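PDB 5K3J: acyl-coenzyme A oxidase acox-1.2 from Caenorhabditis elegans, which catalyses the first, FAD-dependent step of peroxisomal beta-oxidation, desaturating the five-carbon side chain of an omega-ascaroside pheromone CoA thioester with release of hydrogen peroxide. Local coordinates for residues M20-T25 / R598-S603; F174-P179 / L256-T261. All coordinates share one frame; numbering follows the deposited sequence.

The two contacts lie on opposite sides of the chain's centre, about 59 Å apart between their centres and about 47 Å between nearest atoms, and share no helix or strand. Interaction 1 joins a loop near the N-terminus, between helices 12-18 and 25-32, to the start of helix 601-606, so two helical regions more than 570 residues apart in sequence meet. Interaction 2 falls between these two segments along the chain and pairs strands 173-177 and 256-259 in the beta domain. Together they reflect the build of acyl-CoA oxidases, in which helical parts from both ends of the chain pack together while part of the chain between them, with strands 173-177 and 256-259, forms the beta domain.

Interaction 1: M20-T25 / R598-S603; sequences MATFDT and RPNAVS
N600 grips T22 twice with one amide: OD1 accepts a hydrogen bond from the backbone N of T22 at 3.1 Å, and ND2 donates to the hydroxyl OG1 of T22 at 3.2 Å. The N-H lies in the carbonyl plane on a lone pair of OD1, and OG1 lies only 12° out of the amide plane, so the two bonds together fix the rotation of the flat group. The T22 OG1 reaches ND2 because chi1 (88°) places it between the backbone N and the carbonyl carbon. With an alanine in place of N600, the T22 backbone N would probably lose its acceptor and OG1 its donor, and this loop would be freer to shift. S603 buries still more surface, although it is poorly ordered: its CB lies 3.8 Å from F23 CE1, its carbonyl O approaches the edge of the F23 ring at CZ, and its OG sits beside A21 CB while bonding to N3. On the other flank M20 runs across P599 at about a right angle; its chain bends at chi3 (82°) and brings the terminal CE to 3.6 Å from P599 CB, an apolar touch at the exposed margin. The segment 20-25 is thus an irregular link between helices 12-18 and 25-32, with D24 as N-cap of the latter, laid over the turn that leads from helix 581-597 into helix 601-606. Helix 549-569 closes on the same group through V554, which touches T22, F23 and N600, and E17 of helix 12-18 makes a salt bridge with R598.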
loop_
_atom_site.group_PDB
_atom_site.type_symbol
_atom_site.label_atom_id
_atom_site.label_comp_id
_atom_site.label_asym_id
_atom_site.label_seq_id
_atom_site.Cartn_x
_atom_site.Cartn_y
_atom_site.Cartn_z
ATOM N N MET A 20 33.042 -2.767 4.546
ATOM C CA MET A 20 32.893 -4.053 3.873
ATOM C C MET A 20 32.660 -3.894 2.371
ATOM O O MET A 20 32.338 -4.866 1.688
ATOM C CB MET A 20 31.730 -4.847 4.477
ATOM C CG MET A 20 31.770 -4.979 5.991
ATOM S SD MET A 20 30.371 -5.896 6.676
ATOM C CE MET A 20 30.897 -7.589 6.425
ATOM N N ALA A 21 32.817 -2.677 1.858
ATOM C CA ALA A 21 32.551 -2.402 0.446
ATOM C C ALA A 21 33.561 -3.095 -0.470
ATOM O O ALA A 21 34.769 -2.924 -0.312
ATOM C CB ALA A 21 32.557 -0.900 0.194
ATOM N N THR A 22 33.062 -3.869 -1.429
ATOM C CA THR A 22 33.928 -4.592 -2.350
ATOM C C THR A 22 33.929 -3.980 -3.737
ATOM O O THR A 22 34.141 -4.675 -4.729
ATOM C CB THR A 22 33.508 -6.102 -2.437
ATOM O OG1 THR A 22 32.508 -6.233 -3.445
ATOM C CG2 THR A 22 32.987 -6.579 -1.108
ATOM N N PHE A 23 33.695 -2.675 -3.784
ATOM C CA PHE A 23 33.690 -1.948 -5.040
ATOM C C PHE A 23 33.747 -0.442 -4.775
ATOM O O PHE A 23 33.732 -0.011 -3.615
ATOM C CB PHE A 23 32.452 -2.281 -5.881
ATOM C CG PHE A 23 31.157 -1.815 -5.273
ATOM C CD1 PHE A 23 30.480 -2.589 -4.339
ATOM C CD2 PHE A 23 30.613 -0.603 -5.646
ATOM C CE1 PHE A 23 29.287 -2.151 -3.791
ATOM C CE2 PHE A 23 29.425 -0.161 -5.100
ATOM C CZ PHE A 23 28.762 -0.936 -4.172
ATOM N N ASP A 24 33.819 0.357 -5.842
ATOM C CA ASP A 24 33.820 1.811 -5.716
ATOM C C ASP A 24 32.410 2.343 -5.960
ATOM O O ASP A 24 31.790 2.047 -6.985
ATOM C CB ASP A 24 34.809 2.435 -6.690
ATOM C CG ASP A 24 35.245 3.827 -6.266
ATOM O OD1 ASP A 24 34.369 4.672 -5.972
ATOM O OD2 ASP A 24 36.470 4.088 -6.216
ATOM N N THR A 25 31.916 3.139 -5.018
ATOM C CA THR A 25 30.541 3.623 -5.060
ATOM C C THR A 25 30.396 4.867 -5.924
ATOM O O THR A 25 29.285 5.241 -6.302
ATOM C CB THR A 25 30.012 3.929 -3.647
ATOM O OG1 THR A 25 30.826 4.937 -3.035
ATOM C CG2 THR A 25 30.032 2.672 -2.791
ATOM N N ARG A 598 24.673 -9.499 1.289
ATOM C CA ARG A 598 24.600 -8.907 2.632
ATOM C C ARG A 598 25.708 -7.912 3.039
ATOM O O ARG A 598 25.394 -6.830 3.536
ATOM C CB ARG A 598 24.532 -10.038 3.670
ATOM C CG ARG A 598 24.884 -9.616 5.094
ATOM C CD ARG A 598 23.807 -8.740 5.716
ATOM N NE ARG A 598 24.182 -8.275 7.049
ATOM C CZ ARG A 598 24.807 -7.126 7.292
ATOM N NH1 ARG A 598 25.130 -6.317 6.290
ATOM N NH2 ARG A 598 25.111 -6.785 8.537
ATOM N N PRO A 599 26.997 -8.260 2.845
ATOM C CA PRO A 599 28.000 -7.286 3.298
ATOM C C PRO A 599 28.059 -6.020 2.439
ATOM O O PRO A 599 28.518 -4.985 2.920
ATOM C CB PRO A 599 29.313 -8.069 3.206
ATOM C CG PRO A 599 29.063 -9.103 2.172
ATOM C CD PRO A 599 27.625 -9.489 2.323
ATOM N N ASN A 600 27.594 -6.100 1.195
ATOM C CA ASN A 600 27.568 -4.943 0.303
ATOM C C ASN A 600 26.271 -4.144 0.393
ATOM O O ASN A 600 26.115 -3.128 -0.283
ATOM C CB ASN A 600 27.781 -5.384 -1.144
ATOM C CG ASN A 600 29.243 -5.516 -1.508
ATOM O OD1 ASN A 600 30.077 -4.715 -1.084
ATOM N ND2 ASN A 600 29.564 -6.528 -2.308
ATOM N N ALA A 601 25.350 -4.612 1.233
ATOM C CA ALA A 601 23.997 -4.054 1.335
ATOM C C ALA A 601 23.968 -2.532 1.478
ATOM O O ALA A 601 23.279 -1.840 0.724
ATOM C CB ALA A 601 23.257 -4.695 2.507
ATOM N N VAL A 602 24.718 -2.016 2.444
ATOM C CA VAL A 602 24.730 -0.586 2.719
ATOM C C VAL A 602 25.462 0.165 1.606
ATOM O O VAL A 602 25.145 1.318 1.311
ATOM C CB VAL A 602 25.377 -0.295 4.085
ATOM C CG1 VAL A 602 25.429 1.199 4.357
ATOM C CG2 VAL A 602 24.602 -1.004 5.183
ATOM N N SER A 603 26.422 -0.504 0.975
ATOM C CA SER A 603 27.188 0.088 -0.118
ATOM C C SER A 603 26.377 0.170 -1.407
ATOM O O SER A 603 26.499 1.133 -2.165
ATOM C CB SER A 603 28.472 -0.708 -0.363
ATOM O OG SER A 603 29.319 -0.675 0.771
#

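Interaction 2: F174-P179 / L256-T261; sequences FVLHTP and LRVPRT
L256 O is approached by two donors of the facing strand: L176 N, in a hydrogen bond of 2.8 Å with an N-H...O angle of 171°, and, more weakly, the CA-H of V175. This is an antiparallel beta pair in the beta domain of the acyl-CoA oxidase fold, in which strand 256-259 joins strand 173-177 on the side away from strand 164-168. F174 with V258 and L176 with L256 are the hydrogen-bonded pairs, and V175 with R257 is the non-hydrogen-bonded pair between them. F174 N donates to V258 O at 2.8 Å, and V258 N returns a bond to F174 O at 3.1 Å. The side chains of F174, L176, L256 and V258 share one face, where L176 CD2 comes 4.1 Å from V258 CG2 and the two side chains cross at about a right angle. F174 CG is anti to its carbonyl carbon (chi1 -73°), which carries the ring beyond the last bridge so that its edge meets the turn at P259 and R260, with CE2 3.4 Å from R260 O. F216 of strand 210-219 meets the same ring edge-to-face. On the other face, beside V175, R257 stretches out from CG to NE, its NH1 held by salt bridges to E173 and D168. V175 CG2 rests over the centre of one guanidinium face, 3.7 Å from R257 CZ.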
loop_
_atom_site.group_PDB
_atom_site.type_symbol
_atom_site.label_atom_id
_atom_site.label_comp_id
_atom_site.label_asym_id
_atom_site.label_seq_id
_atom_site.Cartn_x
_atom_site.Cartn_y
_atom_site.Cartn_z
ATOM N N PHE A 174 -12.562 27.578 -32.536
ATOM C CA PHE A 174 -13.101 26.363 -31.950
ATOM C C PHE A 174 -13.930 26.726 -30.733
ATOM O O PHE A 174 -13.475 27.463 -29.863
ATOM C CB PHE A 174 -11.990 25.397 -31.556
ATOM C CG PHE A 174 -11.329 24.726 -32.720
ATOM C CD1 PHE A 174 -11.894 23.607 -33.304
ATOM C CD2 PHE A 174 -10.139 25.211 -33.226
ATOM C CE1 PHE A 174 -11.286 22.989 -34.375
ATOM C CE2 PHE A 174 -9.527 24.599 -34.296
ATOM C CZ PHE A 174 -10.100 23.486 -34.872
ATOM N N VAL A 175 -15.154 26.221 -30.675
ATOM C CA VAL A 175 -15.959 26.370 -29.472
ATOM C C VAL A 175 -15.746 25.130 -28.600
ATOM O O VAL A 175 -16.072 24.011 -29.000
ATOM C CB VAL A 175 -17.449 26.558 -29.803
ATOM C CG1 VAL A 175 -18.269 26.657 -28.539
ATOM C CG2 VAL A 175 -17.644 27.810 -30.660
ATOM N N LEU A 176 -15.173 25.332 -27.419
ATOM C CA LEU A 176 -14.859 24.233 -26.511
ATOM C C LEU A 176 -15.899 24.180 -25.407
ATOM O O LEU A 176 -16.076 25.156 -24.683
ATOM C CB LEU A 176 -13.457 24.404 -25.916
ATOM C CG LEU A 176 -12.235 23.898 -26.687
ATOM C CD1 LEU A 176 -12.367 24.159 -28.173
ATOM C CD2 LEU A 176 -11.004 24.584 -26.142
ATOM N N HIS A 177 -16.590 23.050 -25.273
ATOM C CA HIS A 177 -17.674 22.969 -24.298
ATOM C C HIS A 177 -17.611 21.770 -23.355
ATOM O O HIS A 177 -17.295 20.649 -23.760
ATOM C CB HIS A 177 -19.027 22.964 -25.014
ATOM C CG HIS A 177 -20.170 23.297 -24.115
ATOM N ND1 HIS A 177 -20.180 24.426 -23.324
ATOM C CD2 HIS A 177 -21.325 22.643 -23.858
ATOM C CE1 HIS A 177 -21.299 24.458 -22.626
ATOM N NE2 HIS A 177 -22.012 23.388 -22.931
ATOM N N THR A 178 -17.916 22.039 -22.089
ATOM C CA THR A 178 -18.153 21.005 -21.096
ATOM C C THR A 178 -19.662 20.898 -20.855
ATOM O O THR A 178 -20.221 21.653 -20.056
ATOM C CB THR A 178 -17.424 21.317 -19.779
ATOM O OG1 THR A 178 -16.031 21.534 -20.039
ATOM C CG2 THR A 178 -17.583 20.172 -18.804
ATOM N N PRO A 179 -20.330 19.972 -21.561
ATOM C CA PRO A 179 -21.791 19.853 -21.502
ATOM C C PRO A 179 -22.299 19.306 -20.178
ATOM O O PRO A 179 -23.255 19.846 -19.627
ATOM C CB PRO A 179 -22.106 18.880 -22.635
ATOM C CG PRO A 179 -20.880 18.057 -22.767
ATOM C CD PRO A 179 -19.737 18.997 -22.491
ATOM N N LEU A 256 -16.307 28.088 -24.678
ATOM C CA LEU A 256 -15.075 28.870 -24.698
ATOM C C LEU A 256 -14.503 28.910 -26.113
ATOM O O LEU A 256 -14.301 27.868 -26.734
ATOM C CB LEU A 256 -14.069 28.269 -23.710
ATOM C CG LEU A 256 -12.857 29.053 -23.206
ATOM C CD1 LEU A 256 -11.760 29.131 -24.254
ATOM C CD2 LEU A 256 -13.274 30.437 -22.764
ATOM N N ARG A 257 -14.248 30.112 -26.620
ATOM C CA ARG A 257 -13.764 30.260 -27.987
ATOM C C ARG A 257 -12.269 30.519 -28.050
ATOM O O ARG A 257 -11.758 31.454 -27.437
ATOM C CB ARG A 257 -14.517 31.385 -28.707
ATOM C CG ARG A 257 -15.933 31.014 -29.103
ATOM C CD ARG A 257 -16.642 32.162 -29.806
ATOM N NE ARG A 257 -18.023 31.824 -30.151
ATOM C CZ ARG A 257 -18.408 31.348 -31.332
ATOM N NH1 ARG A 257 -17.518 31.152 -32.299
ATOM N NH2 ARG A 257 -19.688 31.069 -31.550
ATOM N N VAL A 258 -11.577 29.667 -28.799
ATOM C CA VAL A 258 -10.159 29.841 -29.064
ATOM C C VAL A 258 -9.923 29.841 -30.571
ATOM O O VAL A 258 -10.646 29.175 -31.313
ATOM C CB VAL A 258 -9.308 28.734 -28.395
ATOM C CG1 VAL A 258 -9.379 28.853 -26.884
ATOM C CG2 VAL A 258 -9.753 27.347 -28.853
ATOM N N PRO A 259 -8.926 30.610 -31.030
ATOM C CA PRO A 259 -8.542 30.649 -32.444
ATOM C C PRO A 259 -8.283 29.260 -33.024
ATOM O O PRO A 259 -7.880 28.352 -32.296
ATOM C CB PRO A 259 -7.257 31.475 -32.431
ATOM C CG PRO A 259 -7.414 32.373 -31.261
ATOM C CD PRO A 259 -8.181 31.598 -30.228
ATOM N N ARG A 260 -8.530 29.113 -34.324
ATOM C CA ARG A 260 -8.245 27.881 -35.055
ATOM C C ARG A 260 -6.813 27.398 -34.821
ATOM O O ARG A 260 -6.544 26.195 -34.823
ATOM C CB ARG A 260 -8.487 28.097 -36.552
ATOM C CG ARG A 260 -8.103 26.920 -37.434
ATOM C CD ARG A 260 -8.158 27.298 -38.904
ATOM N NE ARG A 260 -7.139 28.286 -39.248
ATOM C CZ ARG A 260 -5.926 27.982 -39.706
ATOM N NH1 ARG A 260 -5.577 26.713 -39.880
ATOM N NH2 ARG A 260 -5.062 28.946 -39.993
ATOM N N THR A 261 -5.909 28.348 -34.600
ATOM C CA THR A 261 -4.493 28.063 -34.412
ATOM C C THR A 261 -4.122 27.817 -32.949
ATOM O O THR A 261 -2.944 27.806 -32.592
ATOM C CB THR A 261 -3.635 29.211 -34.961
ATOM O OG1 THR A 261 -4.077 30.448 -34.388
ATOM C CG2 THR A 261 -3.772 29.282 -36.468
#